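Sortase (Actinomyces oris, PDB 5UTT) is probably a cysteine transpeptidase that attaches surface proteins to the cell wall or handles pilus components; this chain is its sortase domain. Local coordinates at residues F112-H117 and W163-K168; G74-A79 and R142-T147; E100-T105 and G178-V183; A106-V111 and A170-R175. One frame throughout, in Å; residues are numbered along the deposited sequence.

Contact 1 (F112-H117 and W163-K168); sequences FKVTGH and WIVHAK
H117 and W163 meet through their rings in an antiparallel strand pair of the sortase beta-barrel. The pair carries a beta bulge, where the register slips by one residue between V114 and G116. The H117 imidazole and the indole six-membered ring are nearly parallel (8°) but slid apart, barely overlapping. CD2 of H117 sits above the rim at CZ2 of W163, 3.4 Å away. H117 CG stands between the backbone N and carbonyl carbon (chi1 83°), which carries the ring to W163. CB of H117 approaches I164 O at 3.2 Å. H150 meets W163 edge-to-face.

On the same face of the sheet, V114 and V165 cross at about a right angle, CG2 of V114 touching CG1 of V165 at 3.6 Å. A167 CB sits 3.5 Å from F112 CB. I101 of strand 100-104 touches V114, V165 and A167.

Backbone bonds fix this spacing. K113 and K168 exchange two, and H166 N donates to G116 O at 3.0 Å. H166 NE2 is held by V127 O, while K168 NZ forms a salt bridge with D141. At the bulge, T115 N donates to H166 O at 2.8 Å, and T115 CG2 rests 3.7 Å from K168 CB.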
loop_
_atom_site.group_PDB
_atom_site.type_symbol
_atom_site.label_atom_id
_atom_site.label_comp_id
_atom_site.label_asym_id
_atom_site.label_seq_id
_atom_site.Cartn_x
_atom_site.Cartn_y
_atom_site.Cartn_z
ATOM N N PHE A 112 -7.790 2.743 -3.741
ATOM C CA PHE A 112 -8.136 1.360 -3.448
ATOM C C PHE A 112 -9.057 1.310 -2.231
ATOM O O PHE A 112 -8.986 2.160 -1.314
ATOM C CB PHE A 112 -6.875 0.504 -3.198
ATOM C CG PHE A 112 -5.885 0.525 -4.305
ATOM C CD1 PHE A 112 -4.981 1.597 -4.467
ATOM C CD2 PHE A 112 -5.764 -0.550 -5.162
ATOM C CE1 PHE A 112 -4.046 1.578 -5.495
ATOM C CE2 PHE A 112 -4.853 -0.562 -6.203
ATOM C CZ PHE A 112 -3.982 0.504 -6.385
ATOM N N LYS A 113 -9.917 0.270 -2.178
ATOM C CA LYS A 113 -10.785 0.067 -1.030
ATOM C C LYS A 113 -10.544 -1.293 -0.384
ATOM O O LYS A 113 -10.477 -2.311 -1.090
ATOM C CB LYS A 113 -12.247 0.171 -1.471
ATOM C CG LYS A 113 -12.604 1.547 -1.994
ATOM C CD LYS A 113 -12.758 2.553 -0.884
ATOM C CE LYS A 113 -13.804 3.623 -1.236
ATOM N NZ LYS A 113 -15.243 3.147 -1.270
ATOM N N VAL A 114 -10.334 -1.282 0.948
ATOM C CA VAL A 114 -10.008 -2.490 1.693
ATOM C C VAL A 114 -11.092 -3.585 1.516
ATOM O O VAL A 114 -12.289 -3.305 1.615
ATOM C CB VAL A 114 -9.760 -2.211 3.185
ATOM C CG1 VAL A 114 -9.667 -3.502 3.969
ATOM C CG2 VAL A 114 -8.481 -1.418 3.349
ATOM N N THR A 115 -10.630 -4.797 1.187
ATOM C CA THR A 115 -11.499 -5.966 0.996
ATOM C C THR A 115 -11.426 -6.868 2.223
ATOM O O THR A 115 -12.334 -7.665 2.494
ATOM C CB THR A 115 -11.129 -6.756 -0.274
ATOM O OG1 THR A 115 -9.753 -7.165 -0.203
ATOM C CG2 THR A 115 -11.403 -5.925 -1.498
ATOM N N GLY A 116 -10.342 -6.765 2.986
ATOM C CA GLY A 116 -10.175 -7.640 4.130
ATOM C C GLY A 116 -8.740 -7.584 4.661
ATOM O O GLY A 116 -7.864 -6.969 4.036
ATOM N N HIS A 117 -8.515 -8.222 5.809
ATOM C CA HIS A 117 -7.163 -8.418 6.334
ATOM C C HIS A 117 -6.912 -9.871 6.690
ATOM O O HIS A 117 -7.863 -10.673 6.844
ATOM C CB HIS A 117 -6.897 -7.509 7.543
ATOM C CG HIS A 117 -7.396 -8.053 8.842
ATOM N ND1 HIS A 117 -8.690 -7.892 9.269
ATOM C CD2 HIS A 117 -6.751 -8.714 9.831
ATOM C CE1 HIS A 117 -8.831 -8.464 10.457
ATOM N NE2 HIS A 117 -7.661 -8.956 10.822
ATOM N N TRP A 163 0.666 -8.995 9.680
ATOM C CA TRP A 163 -0.651 -8.423 9.401
ATOM C C TRP A 163 -0.686 -7.924 7.957
ATOM O O TRP A 163 0.113 -7.086 7.526
ATOM C CB TRP A 163 -0.963 -7.304 10.386
ATOM C CG TRP A 163 -2.386 -6.862 10.342
ATOM C CD1 TRP A 163 -3.053 -6.237 9.310
ATOM C CD2 TRP A 163 -3.295 -6.895 11.435
ATOM N NE1 TRP A 163 -4.338 -5.916 9.700
ATOM C CE2 TRP A 163 -4.509 -6.339 11.000
ATOM C CE3 TRP A 163 -3.216 -7.400 12.741
ATOM C CZ2 TRP A 163 -5.600 -6.260 11.830
ATOM C CZ3 TRP A 163 -4.299 -7.318 13.552
ATOM C CH2 TRP A 163 -5.477 -6.744 13.102
ATOM N N ILE A 164 -1.668 -8.430 7.205
ATOM C CA ILE A 164 -1.783 -8.183 5.769
ATOM C C ILE A 164 -3.115 -7.489 5.501
ATOM O O ILE A 164 -4.133 -7.931 5.973
ATOM C CB ILE A 164 -1.827 -9.480 4.959
ATOM C CG1 ILE A 164 -0.723 -10.445 5.393
ATOM C CG2 ILE A 164 -1.790 -9.187 3.449
ATOM C CD1 ILE A 164 0.665 -9.907 5.158
ATOM N N VAL A 165 -3.081 -6.384 4.761
ATOM C CA VAL A 165 -4.322 -5.728 4.299
ATOM C C VAL A 165 -4.397 -5.754 2.782
ATOM O O VAL A 165 -3.488 -5.313 2.107
ATOM C CB VAL A 165 -4.466 -4.271 4.809
ATOM C CG1 VAL A 165 -5.703 -3.552 4.226
ATOM C CG2 VAL A 165 -4.560 -4.274 6.300
ATOM N N HIS A 166 -5.529 -6.224 2.272
ATOM C CA HIS A 166 -5.794 -6.170 0.820
ATOM C C HIS A 166 -6.829 -5.087 0.458
ATOM O O HIS A 166 -7.829 -4.938 1.148
ATOM C CB HIS A 166 -6.336 -7.532 0.333
ATOM C CG HIS A 166 -5.340 -8.640 0.388
ATOM N ND1 HIS A 166 -5.577 -9.840 1.027
ATOM C CD2 HIS A 166 -4.063 -8.694 -0.046
ATOM C CE1 HIS A 166 -4.506 -10.605 0.923
ATOM N NE2 HIS A 166 -3.568 -9.924 0.292
ATOM N N ALA A 167 -6.585 -4.353 -0.624
ATOM C CA ALA A 167 -7.507 -3.331 -1.124
ATOM C C ALA A 167 -7.624 -3.453 -2.649
ATOM O O ALA A 167 -6.633 -3.586 -3.357
ATOM C CB ALA A 167 -7.096 -1.917 -0.704
ATOM N N LYS A 168 -8.872 -3.485 -3.113
ATOM C CA LYS A 168 -9.181 -3.568 -4.544
ATOM C C LYS A 168 -9.330 -2.168 -5.165
ATOM O O LYS A 168 -9.922 -1.275 -4.565
ATOM C CB LYS A 168 -10.466 -4.379 -4.719
ATOM C CG LYS A 168 -10.841 -4.614 -6.173
ATOM C CD LYS A 168 -11.969 -5.642 -6.292
ATOM C CE LYS A 168 -12.539 -5.621 -7.689
ATOM N NZ LYS A 168 -13.497 -6.728 -7.959
#

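Contact 2 (G74-A79 and R142-T147); sequences GNFAIA and RYITLT
N75 and T145 form the side-chain hydrogen bond of this parallel strand pair. T145 OG1 donates to N75 OD1 at 2.7 Å. It arrives in the plane of the amide, on a lone pair. The N75 side chain has CG anti to its backbone N (chi1 -169°), which swings OD1 toward T145. At the other end of the amide, ND2 donates to A129 O, so both ends are engaged and the flip of the amide is fixed.

Backbone bonds run the whole length of the pair. G74 O accepts from Y143 N. F76 then donates to Y143 O and accepts from T145 N. I78 repeats the pattern, giving its N to T145 O at 2.7 Å and taking T147 N at 2.9 Å.

Apolar contacts fill the opposite face of the sheet. CG1 of I144 lies at the edge of the F76 ring, 3.8 Å from CD2. I78 and L146 lie side by side, pointing the same way, with their CD1 atoms 3.6 Å apart. I78 CD1 also reaches I144 CD1 at 4.1 Å. H63 stacks on the F76 ring.

The N75-T145 bond thus meets buried polar needs on one face, while F76, I78, I144 and L146 pack as hydrocarbon on the other.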
loop_
_atom_site.group_PDB
_atom_site.type_symbol
_atom_site.label_atom_id
_atom_site.label_comp_id
_atom_site.label_asym_id
_atom_site.label_seq_id
_atom_site.Cartn_x
_atom_site.Cartn_y
_atom_site.Cartn_z
ATOM N N GLY A 74 -3.072 -7.211 -11.316
ATOM C CA GLY A 74 -2.342 -8.088 -10.360
ATOM C C GLY A 74 -2.291 -7.476 -8.989
ATOM O O GLY A 74 -3.291 -6.929 -8.517
ATOM N N ASN A 75 -1.116 -7.514 -8.348
ATOM C CA ASN A 75 -1.049 -7.110 -6.943
ATOM C C ASN A 75 0.187 -6.308 -6.667
ATOM O O ASN A 75 1.262 -6.827 -6.847
ATOM C CB ASN A 75 -1.037 -8.377 -6.092
ATOM C CG ASN A 75 -1.242 -8.102 -4.602
ATOM O OD1 ASN A 75 -1.465 -6.959 -4.180
ATOM N ND2 ASN A 75 -1.200 -9.150 -3.808
ATOM N N PHE A 76 0.004 -5.035 -6.333
ATOM C CA PHE A 76 1.116 -4.110 -5.995
ATOM C C PHE A 76 1.309 -4.230 -4.486
ATOM O O PHE A 76 0.530 -3.672 -3.705
ATOM C CB PHE A 76 0.761 -2.696 -6.421
ATOM C CG PHE A 76 1.792 -1.651 -6.019
ATOM C CD1 PHE A 76 2.942 -1.504 -6.761
ATOM C CD2 PHE A 76 1.545 -0.779 -4.967
ATOM C CE1 PHE A 76 3.897 -0.541 -6.416
ATOM C CE2 PHE A 76 2.497 0.198 -4.610
ATOM C CZ PHE A 76 3.654 0.308 -5.334
ATOM N N ALA A 77 2.346 -4.916 -4.045
ATOM C CA ALA A 77 2.435 -5.226 -2.644
ATOM C C ALA A 77 3.551 -4.397 -2.036
ATOM O O ALA A 77 4.626 -4.213 -2.654
ATOM C CB ALA A 77 2.688 -6.695 -2.439
ATOM N N ILE A 78 3.266 -3.866 -0.872
ATOM C CA ILE A 78 4.271 -3.038 -0.170
ATOM C C ILE A 78 4.419 -3.435 1.283
ATOM O O ILE A 78 3.471 -3.758 1.994
ATOM C CB ILE A 78 3.946 -1.523 -0.306
ATOM C CG1 ILE A 78 2.573 -1.209 0.268
ATOM C CG2 ILE A 78 4.091 -1.029 -1.763
ATOM C CD1 ILE A 78 2.269 0.264 0.309
ATOM N N ALA A 79 5.658 -3.355 1.756
ATOM C CA ALA A 79 6.009 -3.656 3.141
ATOM C C ALA A 79 6.287 -2.370 3.884
ATOM O O ALA A 79 6.792 -1.408 3.303
ATOM C CB ALA A 79 7.258 -4.558 3.158
ATOM N N ARG A 142 -7.102 -5.160 -9.977
ATOM C CA ARG A 142 -5.917 -4.460 -9.518
ATOM C C ARG A 142 -6.019 -4.331 -8.003
ATOM O O ARG A 142 -6.997 -3.761 -7.483
ATOM C CB ARG A 142 -5.890 -3.103 -10.177
ATOM C CG ARG A 142 -5.732 -3.113 -11.675
ATOM C CD ARG A 142 -6.025 -1.745 -12.260
ATOM N NE ARG A 142 -5.692 -1.749 -13.667
ATOM C CZ ARG A 142 -6.462 -2.251 -14.628
ATOM N NH1 ARG A 142 -7.671 -2.759 -14.347
ATOM N NH2 ARG A 142 -6.023 -2.221 -15.885
ATOM N N TYR A 143 -5.023 -4.871 -7.283
ATOM C CA TYR A 143 -4.985 -4.781 -5.820
ATOM C C TYR A 143 -3.755 -4.036 -5.364
ATOM O O TYR A 143 -2.748 -3.943 -6.101
ATOM C CB TYR A 143 -4.929 -6.155 -5.157
ATOM C CG TYR A 143 -6.249 -6.849 -5.038
ATOM C CD1 TYR A 143 -7.008 -6.718 -3.899
ATOM C CD2 TYR A 143 -6.767 -7.569 -6.098
ATOM C CE1 TYR A 143 -8.230 -7.339 -3.774
ATOM C CE2 TYR A 143 -7.989 -8.202 -5.997
ATOM C CZ TYR A 143 -8.727 -8.059 -4.826
ATOM O OH TYR A 143 -9.947 -8.647 -4.664
ATOM N N ILE A 144 -3.859 -3.552 -4.137
ATOM C CA ILE A 144 -2.660 -3.151 -3.325
ATOM C C ILE A 144 -2.673 -4.064 -2.104
ATOM O O ILE A 144 -3.743 -4.447 -1.626
ATOM C CB ILE A 144 -2.618 -1.639 -2.971
ATOM C CG1 ILE A 144 -1.238 -1.221 -2.364
ATOM C CG2 ILE A 144 -3.682 -1.218 -1.965
ATOM C CD1 ILE A 144 -1.030 0.247 -2.142
ATOM N N THR A 145 -1.485 -4.391 -1.589
ATOM C CA THR A 145 -1.383 -5.202 -0.418
ATOM C C THR A 145 -0.386 -4.502 0.486
ATOM O O THR A 145 0.683 -4.151 0.024
ATOM C CB THR A 145 -0.889 -6.625 -0.724
ATOM O OG1 THR A 145 -1.883 -7.307 -1.531
ATOM C CG2 THR A 145 -0.747 -7.431 0.534
ATOM N N LEU A 146 -0.784 -4.303 1.729
ATOM C CA LEU A 146 0.140 -3.757 2.762
ATOM C C LEU A 146 0.488 -4.852 3.718
ATOM O O LEU A 146 -0.447 -5.495 4.267
ATOM C CB LEU A 146 -0.505 -2.603 3.521
ATOM C CG LEU A 146 -0.337 -1.155 3.011
ATOM C CD1 LEU A 146 -0.836 -0.996 1.619
ATOM C CD2 LEU A 146 -1.038 -0.160 3.936
ATOM N N THR A 147 1.785 -4.971 4.056
ATOM C CA THR A 147 2.272 -5.983 4.970
ATOM C C THR A 147 3.107 -5.367 6.070
ATOM O O THR A 147 3.857 -4.439 5.815
ATOM C CB THR A 147 3.105 -7.132 4.276
ATOM O OG1 THR A 147 4.451 -6.751 3.952
ATOM C CG2 THR A 147 2.467 -7.559 2.937
#

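Contact 3 (E100-T105 and G178-V183); sequences EIIVST and GRPESV
E100 and I102 lie on the extended strand 100-104 and meet a type I beta turn that runs from P180 to V183. The turn is closed by its own backbone bond, V183 N to P180 O, at 3.0 Å. The two backbones stay well apart. The CA atoms of E100 and S182 are 8.5 Å from each other, so side chains bridge the gap. E100 and I102 are two positions apart on the strand, and both have their CB directed to the turn.

S182 OG donates to E100 OE1 at 2.8 Å, meeting that oxygen almost end-on to its C-O bond. A chi1 of 58° at S182 brings OG to this oxygen. The E100 chain is extended beyond CG and so carries its carboxylate out to the turn. A water adds a second link. It donates to E100 OE1 at 3.0 Å and accepts from S182 N at 3.2 Å. OE1 is thus gripped twice.

Beside this polar corner, I102 CD1 packs against P180 CB and V183 CG2, each 4.1 Å away. The same methyl also lies against the polar S182 OG, at 3.3 Å. W109 also packs on I102, and Y171 touches both E100 and P180.

This is a C-terminal segment folded back over a strand of the sortase barrel, joined to it by one carboxylate-hydroxyl bond, a water bridge from E100 OE1 to S182 N and a small hydrophobic patch.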
loop_
_atom_site.group_PDB
_atom_site.type_symbol
_atom_site.label_atom_id
_atom_site.label_comp_id
_atom_site.label_asym_id
_atom_site.label_seq_id
_atom_site.Cartn_x
_atom_site.Cartn_y
_atom_site.Cartn_z
ATOM N N GLU A 100 -10.337 3.506 2.678
ATOM C CA GLU A 100 -9.545 3.845 1.518
ATOM C C GLU A 100 -8.064 3.721 1.746
ATOM O O GLU A 100 -7.554 4.129 2.821
ATOM C CB GLU A 100 -9.815 5.291 1.110
ATOM C CG GLU A 100 -11.114 5.425 0.305
ATOM C CD GLU A 100 -11.445 6.829 -0.129
ATOM O OE1 GLU A 100 -10.887 7.786 0.432
ATOM O OE2 GLU A 100 -12.278 6.982 -1.076
ATOM N N ILE A 101 -7.366 3.193 0.751
ATOM C CA ILE A 101 -5.884 3.222 0.710
ATOM C C ILE A 101 -5.507 3.968 -0.569
ATOM O O ILE A 101 -5.901 3.575 -1.693
ATOM C CB ILE A 101 -5.292 1.811 0.746
ATOM C CG1 ILE A 101 -5.650 1.118 2.075
ATOM C CG2 ILE A 101 -3.787 1.805 0.534
ATOM C CD1 ILE A 101 -5.103 -0.276 2.176
ATOM N N ILE A 102 -4.778 5.055 -0.433
ATOM C CA ILE A 102 -4.607 5.998 -1.555
ATOM C C ILE A 102 -3.139 6.100 -1.852
ATOM O O ILE A 102 -2.321 6.351 -0.902
ATOM C CB ILE A 102 -5.220 7.382 -1.264
ATOM C CG1 ILE A 102 -6.722 7.234 -0.948
ATOM C CG2 ILE A 102 -4.937 8.360 -2.419
ATOM C CD1 ILE A 102 -7.401 8.510 -0.532
ATOM N N VAL A 103 -2.777 5.912 -3.140
ATOM C CA VAL A 103 -1.424 6.178 -3.560
ATOM C C VAL A 103 -1.354 7.405 -4.452
ATOM O O VAL A 103 -2.071 7.521 -5.439
ATOM C CB VAL A 103 -0.708 4.963 -4.197
ATOM C CG1 VAL A 103 0.750 5.307 -4.470
ATOM C CG2 VAL A 103 -0.887 3.748 -3.309
ATOM N N SER A 104 -0.496 8.333 -4.111
ATOM C CA SER A 104 -0.285 9.479 -5.000
ATOM C C SER A 104 1.024 9.298 -5.781
ATOM O O SER A 104 2.091 9.074 -5.201
ATOM C CB SER A 104 -0.337 10.797 -4.241
ATOM O OG SER A 104 0.763 10.981 -3.381
ATOM N N THR A 105 0.944 9.482 -7.094
ATOM C CA THR A 105 2.140 9.559 -7.942
ATOM C C THR A 105 2.197 10.947 -8.552
ATOM O O THR A 105 1.289 11.768 -8.332
ATOM C CB THR A 105 2.106 8.477 -9.030
ATOM O OG1 THR A 105 1.044 8.730 -9.961
ATOM C CG2 THR A 105 1.969 7.098 -8.392
ATOM N N GLY A 178 -7.645 17.105 -10.021
ATOM C CA GLY A 178 -8.414 16.881 -8.821
ATOM C C GLY A 178 -7.763 15.881 -7.881
ATOM O O GLY A 178 -6.774 15.237 -8.235
ATOM N N ARG A 179 -8.356 15.741 -6.707
ATOM C CA ARG A 179 -7.891 14.776 -5.733
ATOM C C ARG A 179 -9.082 14.233 -4.925
ATOM O O ARG A 179 -10.172 14.835 -4.928
ATOM C CB ARG A 179 -6.818 15.405 -4.852
ATOM C CG ARG A 179 -7.362 16.343 -3.806
ATOM C CD ARG A 179 -6.185 17.023 -3.083
ATOM N NE ARG A 179 -6.678 17.938 -2.072
ATOM C CZ ARG A 179 -6.006 18.997 -1.589
ATOM N NH1 ARG A 179 -4.802 19.296 -2.022
ATOM N NH2 ARG A 179 -6.569 19.755 -0.677
ATOM N N PRO A 180 -8.904 13.075 -4.262
ATOM C CA PRO A 180 -10.005 12.520 -3.491
ATOM C C PRO A 180 -10.488 13.414 -2.367
ATOM O O PRO A 180 -9.683 14.088 -1.706
ATOM C CB PRO A 180 -9.406 11.241 -2.907
ATOM C CG PRO A 180 -8.357 10.865 -3.871
ATOM C CD PRO A 180 -7.744 12.170 -4.255
ATOM N N GLU A 181 -11.778 13.336 -2.086
ATOM C CA GLU A 181 -12.381 14.153 -1.031
ATOM C C GLU A 181 -11.794 13.901 0.340
ATOM O O GLU A 181 -11.732 14.831 1.139
ATOM C CB GLU A 181 -13.890 13.946 -0.965
ATOM C CG GLU A 181 -14.650 14.672 -2.076
ATOM C CD GLU A 181 -14.692 16.191 -1.913
ATOM O OE1 GLU A 181 -15.060 16.675 -0.811
ATOM O OE2 GLU A 181 -14.374 16.914 -2.883
ATOM N N SER A 182 -11.375 12.662 0.592
ATOM C CA SER A 182 -10.773 12.280 1.885
ATOM C C SER A 182 -9.410 12.928 2.123
ATOM O O SER A 182 -8.937 12.982 3.267
ATOM C CB SER A 182 -10.592 10.770 1.972
ATOM O OG SER A 182 -9.772 10.290 0.911
ATOM N N VAL A 183 -8.743 13.339 1.048
ATOM C CA VAL A 183 -7.397 13.887 1.183
ATOM C C VAL A 183 -7.580 15.281 1.790
ATOM O O VAL A 183 -8.252 16.117 1.209
ATOM C CB VAL A 183 -6.659 13.887 -0.171
ATOM C CG1 VAL A 183 -5.444 14.819 -0.139
ATOM C CG2 VAL A 183 -6.261 12.456 -0.529
HETATM O O HOH W 1 -12.365 10.019 -0.905
#

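Contact 4 (A106-V111 and A170-R175); sequences AKTWYV and AYWMDR
V111 sits over one face of the Y171 ring in a CH-pi contact, its CB 3.8 Å from the ring centroid and 14° off the normal. CG2 of V111 adds a touch on Y171 CE1 at 3.5 Å. M173 CG lies at the edge of the same ring. The Y171 ring is turned across V111 by a chi1 of 62°. T108 CG2 lies over one face of the Y110 ring, 3.6 Å above its plane, and the same methyl approaches W172 CE3 at a slant, 3.8 Å away. The W109 indole has a water in its plane at the edge, accepting from NE1 at 3.0 Å. R175 crosses this indole obliquely, with CG 3.5 Å from NE1.

In the antiparallel backbone pair, W109 exchanges two bonds with M173, and R175 N donates to K107 O at 2.8 Å. A170 and Y171 both face V111 in a classic beta bulge, and V111 O accepts from both of their N atoms, at 2.7 Å from A170 N.

R175 NH1 bonds to T105 O, and its NE forms a salt bridge with the N190 carboxylate. W172 NE1 donates to D15 O. Through D15 and N190, residues near both chain ends are linked to this strand pair.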
loop_
_atom_site.group_PDB
_atom_site.type_symbol
_atom_site.label_atom_id
_atom_site.label_comp_id
_atom_site.label_asym_id
_atom_site.label_seq_id
_atom_site.Cartn_x
_atom_site.Cartn_y
_atom_site.Cartn_z
ATOM N N ALA A 106 3.241 11.231 -9.316
ATOM C CA ALA A 106 3.402 12.538 -9.905
ATOM C C ALA A 106 2.208 12.971 -10.777
ATOM O O ALA A 106 1.867 14.157 -10.862
ATOM C CB ALA A 106 4.681 12.603 -10.698
ATOM N N LYS A 107 1.601 12.009 -11.451
ATOM C CA LYS A 107 0.517 12.285 -12.390
ATOM C C LYS A 107 -0.890 11.853 -11.935
ATOM O O LYS A 107 -1.927 12.327 -12.449
ATOM C CB LYS A 107 0.884 11.593 -13.721
ATOM C CG LYS A 107 2.209 12.081 -14.290
ATOM C CD LYS A 107 2.604 11.494 -15.655
ATOM C CE LYS A 107 4.030 11.906 -15.991
ATOM N NZ LYS A 107 4.656 11.167 -17.117
ATOM N N THR A 108 -0.950 10.968 -10.952
ATOM C CA THR A 108 -2.148 10.171 -10.707
ATOM C C THR A 108 -2.478 9.908 -9.252
ATOM O O THR A 108 -1.583 9.731 -8.463
ATOM C CB THR A 108 -2.055 8.812 -11.463
ATOM O OG1 THR A 108 -1.749 9.069 -12.844
ATOM C CG2 THR A 108 -3.382 7.993 -11.334
ATOM N N TRP A 109 -3.758 9.952 -8.889
ATOM C CA TRP A 109 -4.220 9.421 -7.601
ATOM C C TRP A 109 -4.791 8.049 -7.845
ATOM O O TRP A 109 -5.730 7.912 -8.651
ATOM C CB TRP A 109 -5.312 10.294 -7.005
ATOM C CG TRP A 109 -4.867 11.648 -6.568
ATOM C CD1 TRP A 109 -4.973 12.807 -7.271
ATOM C CD2 TRP A 109 -4.288 12.006 -5.296
ATOM N NE1 TRP A 109 -4.461 13.862 -6.548
ATOM C CE2 TRP A 109 -4.047 13.396 -5.324
ATOM C CE3 TRP A 109 -3.944 11.284 -4.149
ATOM C CZ2 TRP A 109 -3.491 14.074 -4.224
ATOM C CZ3 TRP A 109 -3.405 11.956 -3.076
ATOM C CH2 TRP A 109 -3.197 13.331 -3.121
ATOM N N TYR A 110 -4.258 7.025 -7.169
ATOM C CA TYR A 110 -4.856 5.698 -7.216
ATOM C C TYR A 110 -5.584 5.419 -5.915
ATOM O O TYR A 110 -4.968 5.445 -4.831
ATOM C CB TYR A 110 -3.802 4.635 -7.406
ATOM C CG TYR A 110 -2.997 4.731 -8.675
ATOM C CD1 TYR A 110 -1.838 5.495 -8.738
ATOM C CD2 TYR A 110 -3.335 3.988 -9.802
ATOM C CE1 TYR A 110 -1.079 5.548 -9.868
ATOM C CE2 TYR A 110 -2.577 4.060 -10.942
ATOM C CZ TYR A 110 -1.444 4.819 -10.978
ATOM O OH TYR A 110 -0.695 4.890 -12.110
ATOM N N VAL A 111 -6.884 5.142 -6.027
ATOM C CA VAL A 111 -7.677 4.884 -4.835
ATOM C C VAL A 111 -8.184 3.430 -4.816
ATOM O O VAL A 111 -8.929 2.956 -5.729
ATOM C CB VAL A 111 -8.861 5.872 -4.648
ATOM C CG1 VAL A 111 -9.676 5.474 -3.425
ATOM C CG2 VAL A 111 -8.442 7.341 -4.571
ATOM N N ALA A 170 -10.523 1.078 -6.857
ATOM C CA ALA A 170 -11.844 1.685 -6.922
ATOM C C ALA A 170 -11.937 2.713 -8.035
ATOM O O ALA A 170 -12.769 2.577 -8.937
ATOM C CB ALA A 170 -12.220 2.324 -5.588
ATOM N N TYR A 171 -11.082 3.723 -7.999
ATOM C CA TYR A 171 -11.045 4.719 -9.071
ATOM C C TYR A 171 -9.696 5.398 -9.086
ATOM O O TYR A 171 -8.879 5.193 -8.175
ATOM C CB TYR A 171 -12.150 5.759 -8.865
ATOM C CG TYR A 171 -12.034 6.565 -7.601
ATOM C CD1 TYR A 171 -11.290 7.749 -7.587
ATOM C CD2 TYR A 171 -12.653 6.161 -6.432
ATOM C CE1 TYR A 171 -11.187 8.502 -6.445
ATOM C CE2 TYR A 171 -12.550 6.918 -5.276
ATOM C CZ TYR A 171 -11.804 8.084 -5.308
ATOM O OH TYR A 171 -11.671 8.844 -4.190
ATOM N N TRP A 172 -9.471 6.197 -10.119
ATOM C CA TRP A 172 -8.270 7.025 -10.176
ATOM C C TRP A 172 -8.605 8.445 -10.577
ATOM O O TRP A 172 -9.692 8.734 -11.033
ATOM C CB TRP A 172 -7.231 6.442 -11.130
ATOM C CG TRP A 172 -7.660 6.352 -12.624
ATOM C CD1 TRP A 172 -8.531 5.452 -13.180
ATOM C CD2 TRP A 172 -7.211 7.186 -13.701
ATOM N NE1 TRP A 172 -8.631 5.673 -14.546
ATOM C CE2 TRP A 172 -7.850 6.743 -14.881
ATOM C CE3 TRP A 172 -6.326 8.265 -13.789
ATOM C CZ2 TRP A 172 -7.611 7.338 -16.116
ATOM C CZ3 TRP A 172 -6.112 8.869 -15.000
ATOM C CH2 TRP A 172 -6.747 8.393 -16.162
ATOM N N MET A 173 -7.663 9.343 -10.364
ATOM C CA MET A 173 -7.834 10.732 -10.779
ATOM C C MET A 173 -6.550 11.257 -11.367
ATOM O O MET A 173 -5.461 10.888 -10.901
ATOM C CB MET A 173 -8.260 11.603 -9.608
ATOM C CG MET A 173 -9.528 11.162 -8.897
ATOM S SD MET A 173 -10.008 12.260 -7.536
ATOM C CE MET A 173 -10.436 13.721 -8.465
ATOM N N ASP A 174 -6.658 12.123 -12.377
ATOM C CA ASP A 174 -5.517 12.905 -12.845
ATOM C C ASP A 174 -5.190 13.926 -11.763
ATOM O O ASP A 174 -6.057 14.695 -11.374
ATOM C CB ASP A 174 -5.893 13.630 -14.151
ATOM C CG ASP A 174 -4.702 14.201 -14.874
ATOM O OD1 ASP A 174 -3.766 14.706 -14.210
ATOM O OD2 ASP A 174 -4.719 14.170 -16.131
ATOM N N ARG A 175 -3.952 13.934 -11.265
ATOM C CA ARG A 175 -3.595 14.791 -10.131
ATOM C C ARG A 175 -3.622 16.294 -10.479
ATOM O O ARG A 175 -3.746 17.146 -9.588
ATOM C CB ARG A 175 -2.208 14.396 -9.626
ATOM C CG ARG A 175 -1.735 15.113 -8.372
ATOM C CD ARG A 175 -0.325 14.670 -8.019
ATOM N NE ARG A 175 0.092 15.164 -6.707
ATOM C CZ ARG A 175 1.155 14.732 -6.031
ATOM N NH1 ARG A 175 1.954 13.786 -6.532
ATOM N NH2 ARG A 175 1.445 15.252 -4.842
HETATM O O HOH W 2 -4.339 16.834 -6.975
#

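Contacts 1 and 4 hold the same two strands, 108-120 and 161-174, at different places along them, and each contains a beta bulge. Contact 2 lies next to contact 1 in the sheet, since strands 142-150 and 161-174 are neighbours: V165 N and A167 O probably hydrogen-bond to L146 O and I144 N. It is the buried core pair, parallel, where contacts 1 and 4 are antiparallel. Contact 3 is also buried, but joins by side chains and a water, with no direct backbone-backbone hydrogen bond. Its centre is about 7 Å from that of contact 4, and T105 O meets R175 NH1 between them. Contacts 1 and 4 are partly buried and richer in aromatic rings.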